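Long-range contacts in TRAP dicarboxylate transporter, DctP subunit (Ochrobactrum anthropi, PDB 4P47), which probably binds a small organic acid in the periplasm and delivers it to a TRAP-type membrane transporter: residues L170-L175 / L187-V192; R152-N157 / T231-Q236; E198-L203 / A221-V226; I142-W147 / V259-A264. All blocks are in the same frame, centred on the assembly; numbering follows the deposited sequence.

Interaction 1 (L170-L175 / L187-V192); sequences LKIRTL and LGANAV
V192 is the residue most covered here: its CB sits 3.6 Å from I172 O, and its CG2 turns back toward the CB of K171. CG1 lies anti to the backbone N (chi1 178°), which leaves CG2 on the side where I172 and K171 run past. The backbone of V192 is held at both ends, V192 N giving a 2.8 Å bond to I172 O while V192 O takes T174 N at 3.2 Å and also faces the CA-H of R173. Two residues earlier N190 does the same, its N bonded to L170 O (2.9 Å) and its O met almost head-on by I172 N (2.9 Å). These are the parallel strands of a beta-alpha-beta unit, with helix 178-186 as the crossover. The N190 amide lies beside the K171 chain, both pointing the same way, ND2 to CG 4.1 Å. T174 closes the other end, OG1 3.4 Å from A191 CB and bonded to L175 O (2.8 Å), which it approaches from above the carbonyl plane. With an alanine here, L175 O would lose that hydroxyl and the A191 methyl its neighbour, which would probably leave the chain after the strand less firmly held. F184 of the helix touches both T174 and A191.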
loop_
_atom_site.group_PDB
_atom_site.type_symbol
_atom_site.label_atom_id
_atom_site.label_comp_id
_atom_site.label_asym_id
_atom_site.label_seq_id
_atom_site.Cartn_x
_atom_site.Cartn_y
_atom_site.Cartn_z
ATOM N N LEU A 170 16.897 14.053 -11.609
ATOM C CA LEU A 170 15.744 13.538 -12.335
ATOM C C LEU A 170 14.464 14.225 -11.884
ATOM O O LEU A 170 14.262 14.464 -10.692
ATOM C CB LEU A 170 15.568 12.038 -12.154
ATOM C CG LEU A 170 16.656 11.128 -12.710
ATOM C CD1 LEU A 170 16.328 9.667 -12.427
ATOM C CD2 LEU A 170 16.842 11.357 -14.199
ATOM N N LYS A 171 13.599 14.520 -12.851
ATOM C CA LYS A 171 12.293 15.119 -12.592
ATOM C C LYS A 171 11.290 13.978 -12.528
ATOM O O LYS A 171 10.905 13.416 -13.554
ATOM C CB LYS A 171 11.940 16.120 -13.696
ATOM C CG LYS A 171 12.894 17.310 -13.725
ATOM C CD LYS A 171 12.686 18.209 -14.938
ATOM C CE LYS A 171 13.516 19.476 -14.849
ATOM N NZ LYS A 171 13.160 20.456 -15.912
ATOM N N ILE A 172 10.910 13.620 -11.307
ATOM C CA ILE A 172 10.090 12.440 -11.058
ATOM C C ILE A 172 8.723 12.857 -10.533
ATOM O O ILE A 172 8.632 13.552 -9.525
ATOM C CB ILE A 172 10.754 11.509 -10.016
ATOM C CG1 ILE A 172 12.167 11.098 -10.468
ATOM C CG2 ILE A 172 9.867 10.276 -9.757
ATOM C CD1 ILE A 172 12.246 10.332 -11.800
ATOM N N ARG A 173 7.655 12.461 -11.220
ATOM C CA ARG A 173 6.302 12.691 -10.712
ATOM C C ARG A 173 6.113 11.806 -9.485
ATOM O O ARG A 173 6.248 10.573 -9.554
ATOM C CB ARG A 173 5.251 12.351 -11.768
ATOM C CG ARG A 173 3.836 12.747 -11.390
ATOM C CD ARG A 173 3.110 11.723 -10.532
ATOM N NE ARG A 173 1.683 12.023 -10.501
ATOM C CZ ARG A 173 0.754 11.246 -9.957
ATOM N NH1 ARG A 173 1.097 10.085 -9.404
ATOM N NH2 ARG A 173 -0.518 11.628 -9.978
ATOM N N THR A 174 5.839 12.438 -8.345
ATOM C CA THR A 174 5.644 11.733 -7.083
ATOM C C THR A 174 4.318 12.109 -6.450
ATOM O O THR A 174 3.779 13.187 -6.695
ATOM C CB THR A 174 6.768 12.064 -6.043
ATOM O OG1 THR A 174 6.629 13.407 -5.548
ATOM C CG2 THR A 174 8.147 11.915 -6.649
ATOM N N LEU A 175 3.828 11.259 -5.565
ATOM C CA LEU A 175 2.794 11.699 -4.633
ATOM C C LEU A 175 3.325 12.907 -3.837
ATOM O O LEU A 175 4.536 13.089 -3.640
ATOM C CB LEU A 175 2.339 10.563 -3.705
ATOM C CG LEU A 175 1.737 9.357 -4.428
ATOM C CD1 LEU A 175 1.251 8.349 -3.409
ATOM C CD2 LEU A 175 0.620 9.800 -5.345
ATOM N N LEU A 187 16.845 12.262 -2.136
ATOM C CA LEU A 187 17.513 11.451 -3.159
ATOM C C LEU A 187 18.092 12.302 -4.299
ATOM O O LEU A 187 18.702 11.747 -5.227
ATOM C CB LEU A 187 16.542 10.414 -3.721
ATOM C CG LEU A 187 16.077 9.320 -2.762
ATOM C CD1 LEU A 187 14.914 8.536 -3.366
ATOM C CD2 LEU A 187 17.232 8.413 -2.393
ATOM N N GLY A 188 17.891 13.615 -4.247
ATOM C CA GLY A 188 18.408 14.504 -5.279
ATOM C C GLY A 188 17.500 14.752 -6.475
ATOM O O GLY A 188 17.912 15.413 -7.441
ATOM N N ALA A 189 16.269 14.253 -6.418
ATOM C CA ALA A 189 15.317 14.405 -7.510
ATOM C C ALA A 189 14.455 15.621 -7.265
ATOM O O ALA A 189 14.414 16.154 -6.157
ATOM C CB ALA A 189 14.426 13.162 -7.641
ATOM N N ASN A 190 13.750 16.033 -8.308
ATOM C CA ASN A 190 12.642 16.971 -8.208
ATOM C C ASN A 190 11.372 16.149 -8.064
ATOM O O ASN A 190 11.132 15.255 -8.889
ATOM C CB ASN A 190 12.543 17.830 -9.460
ATOM C CG ASN A 190 13.535 18.974 -9.475
ATOM O OD1 ASN A 190 14.291 19.175 -8.535
ATOM N ND2 ASN A 190 13.499 19.761 -10.541
ATOM N N ALA A 191 10.591 16.422 -7.023
ATOM C CA ALA A 191 9.371 15.678 -6.709
ATOM C C ALA A 191 8.189 16.433 -7.306
ATOM O O ALA A 191 7.554 17.265 -6.642
ATOM C CB ALA A 191 9.224 15.532 -5.208
ATOM N N VAL A 192 7.884 16.120 -8.559
ATOM C CA VAL A 192 7.015 16.927 -9.390
ATOM C C VAL A 192 5.537 16.610 -9.174
ATOM O O VAL A 192 5.143 15.438 -9.203
ATOM C CB VAL A 192 7.363 16.695 -10.870
ATOM C CG1 VAL A 192 6.443 17.493 -11.773
ATOM C CG2 VAL A 192 8.814 17.054 -11.125
#

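Interaction 2 (R152-N157 / T231-Q236)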
loop_
_atom_site.group_PDB
_atom_site.type_symbol
_atom_site.label_atom_id
_atom_site.label_comp_id
_atom_site.label_asym_id
_atom_site.label_seq_id
_atom_site.Cartn_x
_atom_site.Cartn_y
_atom_site.Cartn_z
ATOM N N ARG A 152 6.013 0.460 -4.210
ATOM C CA ARG A 152 6.219 1.562 -5.132
ATOM C C ARG A 152 7.636 1.522 -5.660
ATOM O O ARG A 152 8.590 1.472 -4.877
ATOM C CB ARG A 152 5.941 2.898 -4.438
ATOM C CG ARG A 152 4.581 2.934 -3.767
ATOM C CD ARG A 152 4.234 4.293 -3.244
ATOM N NE ARG A 152 3.995 5.262 -4.312
ATOM C CZ ARG A 152 2.853 5.435 -4.955
ATOM N NH1 ARG A 152 1.797 4.704 -4.672
ATOM N NH2 ARG A 152 2.782 6.367 -5.881
ATOM N N ASN A 153 7.752 1.512 -6.985
ATOM C CA ASN A 153 9.012 1.466 -7.715
ATOM C C ASN A 153 9.168 2.702 -8.609
ATOM O O ASN A 153 8.334 3.615 -8.576
ATOM C CB ASN A 153 9.070 0.151 -8.497
ATOM C CG ASN A 153 9.121 -1.063 -7.576
ATOM O OD1 ASN A 153 9.864 -1.085 -6.581
ATOM N ND2 ASN A 153 8.339 -2.077 -7.893
ATOM N N LEU A 154 10.231 2.753 -9.397
ATOM C CA LEU A 154 10.625 3.982 -10.084
ATOM C C LEU A 154 10.929 3.729 -11.553
ATOM O O LEU A 154 11.800 2.927 -11.869
ATOM C CB LEU A 154 11.889 4.523 -9.408
ATOM C CG LEU A 154 12.484 5.790 -10.003
ATOM C CD1 LEU A 154 11.554 6.975 -9.871
ATOM C CD2 LEU A 154 13.812 6.097 -9.343
ATOM N N THR A 155 10.236 4.442 -12.439
ATOM C CA THR A 155 10.592 4.416 -13.849
ATOM C C THR A 155 11.176 5.748 -14.259
ATOM O O THR A 155 10.917 6.765 -13.645
ATOM C CB THR A 155 9.386 4.093 -14.774
ATOM O OG1 THR A 155 8.411 5.157 -14.747
ATOM C CG2 THR A 155 8.709 2.790 -14.403
ATOM N N ASN A 156 12.008 5.738 -15.294
ATOM C CA ASN A 156 12.422 6.959 -15.950
ATOM C C ASN A 156 12.829 6.655 -17.396
ATOM O O ASN A 156 12.867 5.495 -17.823
ATOM C CB ASN A 156 13.509 7.690 -15.148
ATOM C CG ASN A 156 14.900 7.198 -15.449
ATOM O OD1 ASN A 156 15.652 7.852 -16.173
ATOM N ND2 ASN A 156 15.258 6.065 -14.900
ATOM N N ASN A 157 13.084 7.717 -18.160
ATOM C CA ASN A 157 13.448 7.556 -19.567
ATOM C C ASN A 157 14.836 8.074 -19.876
ATOM O O ASN A 157 15.209 8.099 -21.036
ATOM C CB ASN A 157 12.447 8.237 -20.491
ATOM C CG ASN A 157 12.455 7.632 -21.876
ATOM O OD1 ASN A 157 12.456 6.416 -22.019
ATOM N ND2 ASN A 157 12.472 8.485 -22.909
ATOM N N THR A 231 13.425 0.591 -12.074
ATOM C CA THR A 231 14.167 0.038 -10.958
ATOM C C THR A 231 13.201 -0.376 -9.892
ATOM O O THR A 231 12.277 0.374 -9.538
ATOM C CB THR A 231 15.149 1.042 -10.370
ATOM O OG1 THR A 231 16.110 1.342 -11.385
ATOM C CG2 THR A 231 15.891 0.468 -9.146
ATOM N N LEU A 232 13.405 -1.585 -9.375
ATOM C CA LEU A 232 12.619 -2.080 -8.259
ATOM C C LEU A 232 13.171 -1.458 -6.974
ATOM O O LEU A 232 13.784 -2.123 -6.141
ATOM C CB LEU A 232 12.646 -3.606 -8.232
ATOM C CG LEU A 232 12.143 -4.291 -9.511
ATOM C CD1 LEU A 232 12.053 -5.813 -9.313
ATOM C CD2 LEU A 232 10.797 -3.730 -9.978
ATOM N N THR A 233 12.987 -0.156 -6.837
ATOM C CA THR A 233 13.506 0.574 -5.674
ATOM C C THR A 233 12.819 0.148 -4.389
ATOM O O THR A 233 13.412 0.236 -3.320
ATOM C CB THR A 233 13.268 2.074 -5.847
ATOM O OG1 THR A 233 11.950 2.259 -6.343
ATOM C CG2 THR A 233 14.253 2.705 -6.814
ATOM N N ARG A 234 11.571 -0.295 -4.486
ATOM C CA ARG A 234 10.766 -0.602 -3.313
ATOM C C ARG A 234 10.906 0.511 -2.259
ATOM O O ARG A 234 11.000 0.267 -1.055
ATOM C CB ARG A 234 11.104 -1.991 -2.751
ATOM C CG ARG A 234 10.827 -3.108 -3.737
ATOM C CD ARG A 234 10.870 -4.477 -3.088
ATOM N NE ARG A 234 10.622 -5.523 -4.076
ATOM C CZ ARG A 234 11.566 -6.149 -4.763
ATOM N NH1 ARG A 234 12.844 -5.868 -4.573
ATOM N NH2 ARG A 234 11.230 -7.077 -5.645
ATOM N N HIS A 235 10.890 1.752 -2.714
ATOM C CA HIS A 235 11.177 2.870 -1.830
ATOM C C HIS A 235 10.084 3.076 -0.801
ATOM O O HIS A 235 10.349 3.658 0.245
ATOM C CB HIS A 235 11.472 4.167 -2.603
ATOM C CG HIS A 235 10.398 4.554 -3.565
ATOM N ND1 HIS A 235 10.416 4.143 -4.875
ATOM C CD2 HIS A 235 9.273 5.290 -3.410
ATOM C CE1 HIS A 235 9.346 4.611 -5.492
ATOM N NE2 HIS A 235 8.633 5.309 -4.632
ATOM N N GLN A 236 8.863 2.664 -1.126
ATOM C CA GLN A 236 7.785 2.596 -0.158
ATOM C C GLN A 236 6.980 1.338 -0.450
ATOM O O GLN A 236 7.098 0.747 -1.516
ATOM C CB GLN A 236 6.866 3.801 -0.287
ATOM C CG GLN A 236 7.497 5.100 0.159
ATOM C CD GLN A 236 6.669 6.256 -0.303
ATOM O OE1 GLN A 236 6.579 6.542 -1.515
ATOM N NE2 GLN A 236 6.020 6.919 0.626
#
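R152-L154 and T231-Q236 run antiparallel at 132°, with L154 and T231 bonded both ways (T231 N to L154 O 2.9 Å) and R152 N bonded to Q236 O. They belong to strands 141-156 and 229-245, the long strands that in this family typically pass between the two lobes. Between these bonds the second segment breaks step: L232 centres an inverse gamma turn. N153 bridges the irregularity. Its OD1 takes R234 N at 2.8 Å, nearly in line with the side-chain C=O (163°), while ND2 lies 3.6 Å from L232 CD2 and bonds to N215. A leucine in its place would leave R234 N without this acceptor and is likely to let the turn shift. H235 packs by its ring. Its CG sits between the backbone N and the carbonyl carbon (chi1 55°), which brings R152 O over one ring face, 3.2 Å from ND1. ND1 itself shares a hydrogen bond with T233 OG1 (2.8 Å), and NE2 bonds to E212, whose carboxylate also forms a salt bridge with R152 NE; the ring therefore has partners at both nitrogens. The side chains of R152 and Q236 run alongside each other, CD 3.7 Å from OE1, with Q236 NE2 bonded to D109 O. In the plane of the H235 ring, at its edge, N153 O approaches CE1 to 3.4 Å.

Interaction 3 (E198-L203 / A221-V226); sequences ELYTAL and AKFYEV
The polar contact of Y200 with E225 is short: OH donates to OE1 at 2.6 Å, reaching the oxygen nearly along its C-O bond, with ring and carboxylate planes 80° apart. CG lies anti to the backbone N (chi1 175°), which swings the ring off the helix and across the loop. A charged carboxylate at this distance would be expected to polarise the phenol. The second polar link is a water that donates to L203 O and to V226 O, 2.9 Å from each, tying the two backbones together. Where the ring edge meets the loop, K222 O lies in the ring plane, 3.4 Å from Y200 CE2. CH-pi contacts come next. L203 CD1 stands over one face of F223, 4.1 Å from the ring centre, while the methyl of A221 covers the opposite face; F223 is thus sandwiched. V226 CG1 sits off-centre over the Y200 ring, 4.3 Å from its centroid. Plain apolar packing fills in the rest: L199 CD2 abuts F223 CZ at 3.7 Å, the two side chains crossing at about a right angle, and L203 CB meets V226 CG2 at 3.8 Å. Helix 196-205 is in this way packed on the loop that runs from the Schellman-terminated helix 216-220 to strand 229-245, and Q211 of strand 210-213 lies beneath L199, L203 and F223.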
loop_
_atom_site.group_PDB
_atom_site.type_symbol
_atom_site.label_atom_id
_atom_site.label_comp_id
_atom_site.label_asym_id
_atom_site.label_seq_id
_atom_site.Cartn_x
_atom_site.Cartn_y
_atom_site.Cartn_z
ATOM N N GLU A 198 -2.672 13.279 -16.564
ATOM C CA GLU A 198 -1.771 14.002 -17.448
ATOM C C GLU A 198 -0.387 13.364 -17.564
ATOM O O GLU A 198 0.436 13.789 -18.376
ATOM C CB GLU A 198 -1.624 15.451 -16.983
ATOM C CG GLU A 198 -2.937 16.208 -17.063
ATOM C CD GLU A 198 -2.894 17.599 -16.496
ATOM O OE1 GLU A 198 -1.879 18.011 -15.902
ATOM O OE2 GLU A 198 -3.922 18.284 -16.633
ATOM N N LEU A 199 -0.138 12.326 -16.766
ATOM C CA LEU A 199 1.198 11.786 -16.587
ATOM C C LEU A 199 1.761 11.090 -17.829
ATOM O O LEU A 199 2.908 11.328 -18.187
ATOM C CB LEU A 199 1.218 10.844 -15.369
ATOM C CG LEU A 199 2.571 10.231 -14.970
ATOM C CD1 LEU A 199 3.681 11.267 -14.910
ATOM C CD2 LEU A 199 2.422 9.500 -13.631
ATOM N N TYR A 200 0.988 10.226 -18.482
ATOM C CA TYR A 200 1.482 9.573 -19.700
ATOM C C TYR A 200 2.026 10.606 -20.698
ATOM O O TYR A 200 3.127 10.469 -21.247
ATOM C CB TYR A 200 0.382 8.739 -20.373
ATOM C CG TYR A 200 0.834 8.148 -21.695
ATOM C CD1 TYR A 200 0.819 8.919 -22.849
ATOM C CD2 TYR A 200 1.280 6.832 -21.788
ATOM C CE1 TYR A 200 1.247 8.411 -24.050
ATOM C CE2 TYR A 200 1.694 6.322 -22.996
ATOM C CZ TYR A 200 1.670 7.123 -24.122
ATOM O OH TYR A 200 2.096 6.606 -25.334
ATOM N N THR A 201 1.253 11.661 -20.933
ATOM C CA THR A 201 1.616 12.635 -21.957
ATOM C C THR A 201 2.798 13.479 -21.503
ATOM O O THR A 201 3.663 13.819 -22.312
ATOM C CB THR A 201 0.428 13.537 -22.360
ATOM O OG1 THR A 201 -0.703 12.720 -22.682
ATOM C CG2 THR A 201 0.783 14.373 -23.562
ATOM N N ALA A 202 2.875 13.813 -20.213
ATOM C CA ALA A 202 4.039 14.540 -19.712
ATOM C C ALA A 202 5.314 13.695 -19.812
ATOM O O ALA A 202 6.384 14.216 -20.089
ATOM C CB ALA A 202 3.815 15.036 -18.285
ATOM N N LEU A 203 5.195 12.383 -19.592
ATOM C CA LEU A 203 6.328 11.486 -19.807
ATOM C C LEU A 203 6.695 11.412 -21.285
ATOM O O LEU A 203 7.863 11.396 -21.646
ATOM C CB LEU A 203 6.037 10.084 -19.266
ATOM C CG LEU A 203 5.853 9.970 -17.743
ATOM C CD1 LEU A 203 5.293 8.621 -17.403
ATOM C CD2 LEU A 203 7.135 10.219 -16.995
ATOM N N ALA A 221 -1.398 2.018 -17.571
ATOM C CA ALA A 221 -1.298 3.332 -18.207
ATOM C C ALA A 221 -0.340 3.346 -19.400
ATOM O O ALA A 221 -0.085 4.399 -19.988
ATOM C CB ALA A 221 -0.885 4.380 -17.187
ATOM N N LYS A 222 0.212 2.185 -19.749
ATOM C CA LYS A 222 1.114 2.043 -20.895
ATOM C C LYS A 222 2.358 2.916 -20.798
ATOM O O LYS A 222 2.887 3.422 -21.777
ATOM C CB LYS A 222 0.376 2.314 -22.203
ATOM C CG LYS A 222 -0.916 1.512 -22.336
ATOM C CD LYS A 222 -1.587 1.797 -23.687
ATOM C CE LYS A 222 -2.886 1.039 -23.857
ATOM N NZ LYS A 222 -2.638 -0.414 -23.975
ATOM N N PHE A 223 2.871 3.057 -19.586
ATOM C CA PHE A 223 4.061 3.857 -19.395
ATOM C C PHE A 223 5.282 3.218 -20.073
ATOM O O PHE A 223 6.255 3.891 -20.347
ATOM C CB PHE A 223 4.343 4.075 -17.900
ATOM C CG PHE A 223 3.347 4.953 -17.179
ATOM C CD1 PHE A 223 2.596 5.915 -17.824
ATOM C CD2 PHE A 223 3.185 4.818 -15.815
ATOM C CE1 PHE A 223 1.712 6.711 -17.120
ATOM C CE2 PHE A 223 2.291 5.613 -15.119
ATOM C CZ PHE A 223 1.563 6.548 -15.774
ATOM N N TYR A 224 5.202 1.918 -20.388
ATOM C CA TYR A 224 6.271 1.257 -21.113
ATOM C C TYR A 224 6.456 1.868 -22.516
ATOM O O TYR A 224 7.502 1.665 -23.121
ATOM C CB TYR A 224 6.004 -0.254 -21.212
ATOM C CG TYR A 224 4.692 -0.609 -21.876
ATOM C CD1 TYR A 224 4.583 -0.652 -23.270
ATOM C CD2 TYR A 224 3.565 -0.899 -21.130
ATOM C CE1 TYR A 224 3.383 -0.975 -23.867
ATOM C CE2 TYR A 224 2.360 -1.217 -21.719
ATOM C CZ TYR A 224 2.272 -1.253 -23.096
ATOM O OH TYR A 224 1.065 -1.571 -23.687
ATOM N N GLU A 225 5.481 2.632 -23.018
ATOM C CA GLU A 225 5.613 3.265 -24.335
ATOM C C GLU A 225 6.486 4.503 -24.263
ATOM O O GLU A 225 6.972 4.992 -25.293
ATOM C CB GLU A 225 4.236 3.662 -24.901
ATOM C CG GLU A 225 3.294 2.493 -25.119
ATOM C CD GLU A 225 1.922 2.883 -25.658
ATOM O OE1 GLU A 225 1.623 4.087 -25.755
ATOM O OE2 GLU A 225 1.122 1.975 -25.985
ATOM N N VAL A 226 6.682 5.025 -23.051
ATOM C CA VAL A 226 7.308 6.323 -22.865
ATOM C C VAL A 226 8.390 6.328 -21.775
ATOM O O VAL A 226 8.878 7.379 -21.383
ATOM C CB VAL A 226 6.237 7.435 -22.599
ATOM C CG1 VAL A 226 5.412 7.657 -23.844
ATOM C CG2 VAL A 226 5.331 7.065 -21.436
HETATM O O HOH W 1 9.179 9.515 -23.340
#

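Interaction 4 (I142-W147 / V259-A264)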
loop_
_atom_site.group_PDB
_atom_site.type_symbol
_atom_site.label_atom_id
_atom_site.label_comp_id
_atom_site.label_asym_id
_atom_site.label_seq_id
_atom_site.Cartn_x
_atom_site.Cartn_y
_atom_site.Cartn_z
ATOM N N ILE A 142 -13.154 0.906 12.692
ATOM C CA ILE A 142 -12.627 -0.340 13.215
ATOM C C ILE A 142 -11.765 -0.984 12.130
ATOM O O ILE A 142 -12.249 -1.249 11.013
ATOM C CB ILE A 142 -13.777 -1.321 13.547
ATOM C CG1 ILE A 142 -14.776 -0.679 14.518
ATOM C CG2 ILE A 142 -13.247 -2.638 14.097
ATOM C CD1 ILE A 142 -14.217 -0.327 15.884
ATOM N N GLY A 143 -10.510 -1.273 12.452
ATOM C CA GLY A 143 -9.622 -1.972 11.533
ATOM C C GLY A 143 -9.793 -3.478 11.627
ATOM O O GLY A 143 -9.842 -4.060 12.715
ATOM N N LEU A 144 -9.915 -4.149 10.499
ATOM C CA LEU A 144 -10.122 -5.595 10.473
ATOM C C LEU A 144 -8.885 -6.394 10.048
ATOM O O LEU A 144 -8.591 -7.440 10.624
ATOM C CB LEU A 144 -11.295 -5.921 9.548
ATOM C CG LEU A 144 -12.654 -5.383 9.980
ATOM C CD1 LEU A 144 -13.680 -5.629 8.896
ATOM C CD2 LEU A 144 -13.097 -6.045 11.302
ATOM N N ALA A 145 -8.153 -5.920 9.046
ATOM C CA ALA A 145 -7.013 -6.644 8.494
ATOM C C ALA A 145 -6.260 -5.708 7.573
ATOM O O ALA A 145 -6.801 -4.690 7.124
ATOM C CB ALA A 145 -7.465 -7.883 7.719
ATOM N N TYR A 146 -5.011 -6.051 7.306
ATOM C CA TYR A 146 -4.243 -5.421 6.256
ATOM C C TYR A 146 -4.173 -6.347 5.051
ATOM O O TYR A 146 -3.895 -7.538 5.189
ATOM C CB TYR A 146 -2.826 -5.081 6.733
ATOM C CG TYR A 146 -2.783 -4.076 7.842
ATOM C CD1 TYR A 146 -2.891 -2.725 7.575
ATOM C CD2 TYR A 146 -2.620 -4.462 9.161
ATOM C CE1 TYR A 146 -2.861 -1.782 8.583
ATOM C CE2 TYR A 146 -2.569 -3.523 10.167
ATOM C CZ TYR A 146 -2.681 -2.191 9.873
ATOM O OH TYR A 146 -2.633 -1.226 10.870
ATOM N N TRP A 147 -4.462 -5.792 3.878
ATOM C CA TRP A 147 -4.302 -6.493 2.611
ATOM C C TRP A 147 -3.168 -5.782 1.844
ATOM O O TRP A 147 -2.535 -4.865 2.385
ATOM C CB TRP A 147 -5.595 -6.448 1.805
ATOM C CG TRP A 147 -6.768 -7.222 2.358
ATOM C CD1 TRP A 147 -6.842 -7.921 3.524
ATOM C CD2 TRP A 147 -8.037 -7.345 1.731
ATOM N NE1 TRP A 147 -8.090 -8.495 3.647
ATOM C CE2 TRP A 147 -8.843 -8.137 2.555
ATOM C CE3 TRP A 147 -8.581 -6.828 0.542
ATOM C CZ2 TRP A 147 -10.166 -8.430 2.227
ATOM C CZ3 TRP A 147 -9.872 -7.130 0.212
ATOM C CH2 TRP A 147 -10.660 -7.904 1.056
ATOM N N VAL A 259 -17.809 -13.665 12.286
ATOM C CA VAL A 259 -17.911 -13.991 10.856
ATOM C C VAL A 259 -17.093 -13.011 10.034
ATOM O O VAL A 259 -16.313 -13.398 9.155
ATOM C CB VAL A 259 -19.380 -13.945 10.376
ATOM C CG1 VAL A 259 -19.436 -13.889 8.857
ATOM C CG2 VAL A 259 -20.167 -15.142 10.922
ATOM N N ILE A 260 -17.270 -11.736 10.331
ATOM C CA ILE A 260 -16.624 -10.679 9.567
ATOM C C ILE A 260 -15.120 -10.720 9.749
ATOM O O ILE A 260 -14.379 -10.603 8.781
ATOM C CB ILE A 260 -17.216 -9.295 9.934
ATOM C CG1 ILE A 260 -18.670 -9.221 9.449
ATOM C CG2 ILE A 260 -16.382 -8.169 9.343
ATOM C CD1 ILE A 260 -19.428 -8.119 10.092
ATOM N N GLU A 261 -14.668 -10.912 10.991
ATOM C CA GLU A 261 -13.236 -11.002 11.301
ATOM C C GLU A 261 -12.615 -12.221 10.642
ATOM O O GLU A 261 -11.578 -12.134 10.005
ATOM C CB GLU A 261 -13.018 -11.066 12.819
ATOM C CG GLU A 261 -13.364 -9.756 13.497
ATOM C CD GLU A 261 -13.493 -9.863 14.996
ATOM O OE1 GLU A 261 -13.905 -10.929 15.488
ATOM O OE2 GLU A 261 -13.214 -8.864 15.679
ATOM N N GLN A 262 -13.261 -13.378 10.769
ATOM C CA GLN A 262 -12.728 -14.590 10.154
ATOM C C GLN A 262 -12.572 -14.397 8.650
ATOM O O GLN A 262 -11.558 -14.770 8.050
ATOM C CB GLN A 262 -13.647 -15.794 10.419
ATOM C CG GLN A 262 -13.662 -16.232 11.868
ATOM C CD GLN A 262 -14.816 -17.152 12.178
ATOM O OE1 GLN A 262 -15.459 -17.688 11.279
ATOM N NE2 GLN A 262 -15.073 -17.348 13.460
ATOM N N ALA A 263 -13.605 -13.832 8.029
ATOM C CA ALA A 263 -13.587 -13.626 6.591
ATOM C C ALA A 263 -12.510 -12.619 6.186
ATOM O O ALA A 263 -11.853 -12.793 5.156
ATOM C CB ALA A 263 -14.966 -13.183 6.116
ATOM N N ALA A 264 -12.325 -11.570 6.981
ATOM C CA ALA A 264 -11.316 -10.571 6.636
ATOM C C ALA A 264 -9.911 -11.156 6.641
ATOM O O ALA A 264 -9.101 -10.849 5.751
ATOM C CB ALA A 264 -11.384 -9.410 7.592
#
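A264 O receives the indole N-H of W147, a weak but nearly straight bond of 3.3 Å from NE1. The carbonyl oxygen lies in the indole plane, at the ring edge, so the tryptophan comes to the helix side-on. The same oxygen is 3.9 Å from the CB of A145. Beyond this one polar link the contact is apolar and centres on L144 and A264: the A264 methyl touches L144 CB at 4.0 Å and A145 CB at 4.2 Å. Two consecutive strand residues can both face the helix because the strand is bulged there. L144 has a nearly helical psi (-41°), A145 is extended again, and both bond to V242 of strand 229-245, as in a classic beta bulge. L144 then reaches along the helix: with CG anti to the carbonyl carbon (chi1 -64°), CD1 comes to 3.7 Å from I260 CG2, the two side chains crossing obliquely, while CD2 lies 4.3 Å from E261 CG. The axes of strand and helix segments are 7.9 Å apart at closest and diverge by 18°, an approach consistent with the small side chains of A145 and A264. A267, R268 and Q271 continue the cover on W147, and A263 meets helix 43-58. This is the layered alpha/beta packing of a periplasmic binding protein, with the long helix 254-288, a feature of TRAP solute-binding proteins, lying along the central sheet.

In the fold
Interactions 1, 2 and 3 cluster on one side of the chain's centre, with interaction 4 on the opposite side, its centre 36 Å from those of 1 and 3. Strands 141-156 and 229-245 span the gap: interactions 2 and 4 share the first of them, with centres 30 Å apart. Within the cluster, interactions 1 and 2 are 11 Å apart and touch, I172 CG2 lying 3.7 Å from L154 CD1 and L175 CG 3.5 Å from R152 NH2; E212 serves both, bonding L175 N and R152. R173 CB meets L199 CD1 at 3.7 Å, joining interactions 1 and 3. In this crystal the C-terminus occupies the ligand pocket.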